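Local coordinates for protein glycoside transferase (Listeria monocytogenes, PDB 6R2M) that is an extracellular glycoside hydrolase linked to exopolysaccharide and may also have transferase activity, at residues Lys123-Ala126 against Asp127-Ala131. Numbering follows the deposited sequence.
Sequences KKMA and DKILA
Residues Lys123-Ala126 and Asp127-Ala131 are successive turns of one alpha-helix, 120-136, joined by i to i+4 backbone hydrogen bonds. The bond from Ile129 N to Met125 O measures 3.1 Å, and Leu130 N to Ala126 O is the shortest of these bonds at 2.8 Å. Lys124 O accepts twice: from Lys128 N at 3.2 Å, and from Lys128 NZ at 2.7 Å. The second donor arrives from the side of the carbonyl, at a C=O...N angle of 115°, because the Lys128 chain bends at chi2 (-22°) and again at chi4 (-97°) and curls back over the preceding turn. NZ is thereby also left in a long salt bridge with Asp127 OD2. The helix is amphipathic. On its inner face Met125 and Ile129 lie side by side, CG of Met125 4.0 Å from CD1 of Ile129, and both reach Ile81; Met125 also packs on helix 66-79, while Ala126 sits against helix 100-116. On the polar side, one water bridges Lys123 NZ and Asp127 OD1, donating to the carboxylate oxygen at 2.7 Å. Tyr111 OH, from helix 100-116, hydrogen-bonds the same oxygen, whereas OD2 has the amines of Lys123 and Lys124 nearby, both beyond salt-bridge distance.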
loop_
_atom_site.group_PDB
_atom_site.type_symbol
_atom_site.label_atom_id
_atom_site.label_comp_id
_atom_site.label_asym_id
_atom_site.label_seq_id
_atom_site.Cartn_x
_atom_site.Cartn_y
_atom_site.Cartn_z
ATOM N N LYS A 123 -11.218 10.347 -12.896
ATOM C CA LYS A 123 -11.979 9.080 -12.829
ATOM C C LYS A 123 -11.808 8.325 -14.145
ATOM O O LYS A 123 -11.666 7.155 -14.110
ATOM C CB LYS A 123 -13.475 9.363 -12.636
ATOM C CG LYS A 123 -14.407 8.155 -12.652
ATOM C CD LYS A 123 -15.743 8.538 -12.118
ATOM C CE LYS A 123 -16.534 7.399 -11.511
ATOM N NZ LYS A 123 -16.932 6.505 -12.620
ATOM N N LYS A 124 -11.864 9.057 -15.253
ATOM C CA LYS A 124 -11.742 8.381 -16.540
ATOM C C LYS A 124 -10.334 7.852 -16.753
ATOM O O LYS A 124 -10.157 6.794 -17.375
ATOM C CB LYS A 124 -12.142 9.315 -17.687
ATOM C CG LYS A 124 -13.492 9.997 -17.502
ATOM C CD LYS A 124 -14.575 9.045 -17.032
ATOM C CE LYS A 124 -15.913 9.776 -16.842
ATOM N NZ LYS A 124 -17.057 8.820 -16.647
ATOM N N MET A 125 -9.335 8.567 -16.230
ATOM C CA MET A 125 -7.962 8.078 -16.261
ATOM C C MET A 125 -7.831 6.781 -15.477
ATOM O O MET A 125 -7.216 5.821 -15.952
ATOM C CB MET A 125 -7.020 9.147 -15.704
ATOM C CG MET A 125 -5.574 8.729 -15.656
ATOM S SD MET A 125 -4.565 10.117 -15.053
ATOM C CE MET A 125 -2.968 9.353 -14.878
ATOM N N ALA A 126 -8.426 6.728 -14.283
ATOM C CA ALA A 126 -8.348 5.519 -13.472
ATOM C C ALA A 126 -9.078 4.356 -14.135
ATOM O O ALA A 126 -8.593 3.214 -14.090
ATOM C CB ALA A 126 -8.903 5.793 -12.079
ATOM N N ASP A 127 -10.236 4.631 -14.762
ATOM C CA ASP A 127 -10.970 3.592 -15.494
ATOM C C ASP A 127 -10.063 2.918 -16.512
ATOM O O ASP A 127 -10.051 1.684 -16.645
ATOM C CB ASP A 127 -12.180 4.184 -16.239
ATOM C CG ASP A 127 -13.374 4.535 -15.344
ATOM O OD1 ASP A 127 -13.438 4.155 -14.164
ATOM O OD2 ASP A 127 -14.297 5.211 -15.877
ATOM N N LYS A 128 -9.320 3.731 -17.265
ATOM C CA LYS A 128 -8.520 3.222 -18.376
ATOM C C LYS A 128 -7.364 2.390 -17.853
ATOM O O LYS A 128 -7.102 1.285 -18.348
ATOM C CB LYS A 128 -7.994 4.379 -19.237
ATOM C CG LYS A 128 -9.042 5.294 -19.836
ATOM C CD LYS A 128 -10.398 4.636 -19.919
ATOM C CE LYS A 128 -11.488 5.653 -20.159
ATOM N NZ LYS A 128 -12.167 6.084 -18.971
ATOM N N ILE A 129 -6.671 2.902 -16.834
ATOM C CA ILE A 129 -5.540 2.172 -16.269
ATOM C C ILE A 129 -6.016 0.874 -15.633
ATOM O O ILE A 129 -5.452 -0.201 -15.869
ATOM C CB ILE A 129 -4.786 3.052 -15.257
ATOM C CG1 ILE A 129 -4.084 4.201 -15.971
ATOM C CG2 ILE A 129 -3.745 2.233 -14.492
ATOM C CD1 ILE A 129 -3.619 5.287 -15.018
ATOM N N LEU A 130 -7.063 0.953 -14.810
ATOM C CA LEU A 130 -7.454 -0.212 -14.021
ATOM C C LEU A 130 -8.052 -1.303 -14.902
ATOM O O LEU A 130 -7.836 -2.496 -14.653
ATOM C CB LEU A 130 -8.424 0.211 -12.914
ATOM C CG LEU A 130 -8.824 -0.832 -11.872
ATOM C CD1 LEU A 130 -7.599 -1.439 -11.246
ATOM C CD2 LEU A 130 -9.714 -0.194 -10.828
ATOM N N ALA A 131 -8.799 -0.917 -15.939
ATOM C CA ALA A 131 -9.292 -1.921 -16.875
ATOM C C ALA A 131 -8.136 -2.645 -17.541
ATOM O O ALA A 131 -8.166 -3.876 -17.711
ATOM C CB ALA A 131 -10.207 -1.261 -17.911
HETATM O O HOH W 1 -15.664 3.875 -12.592
#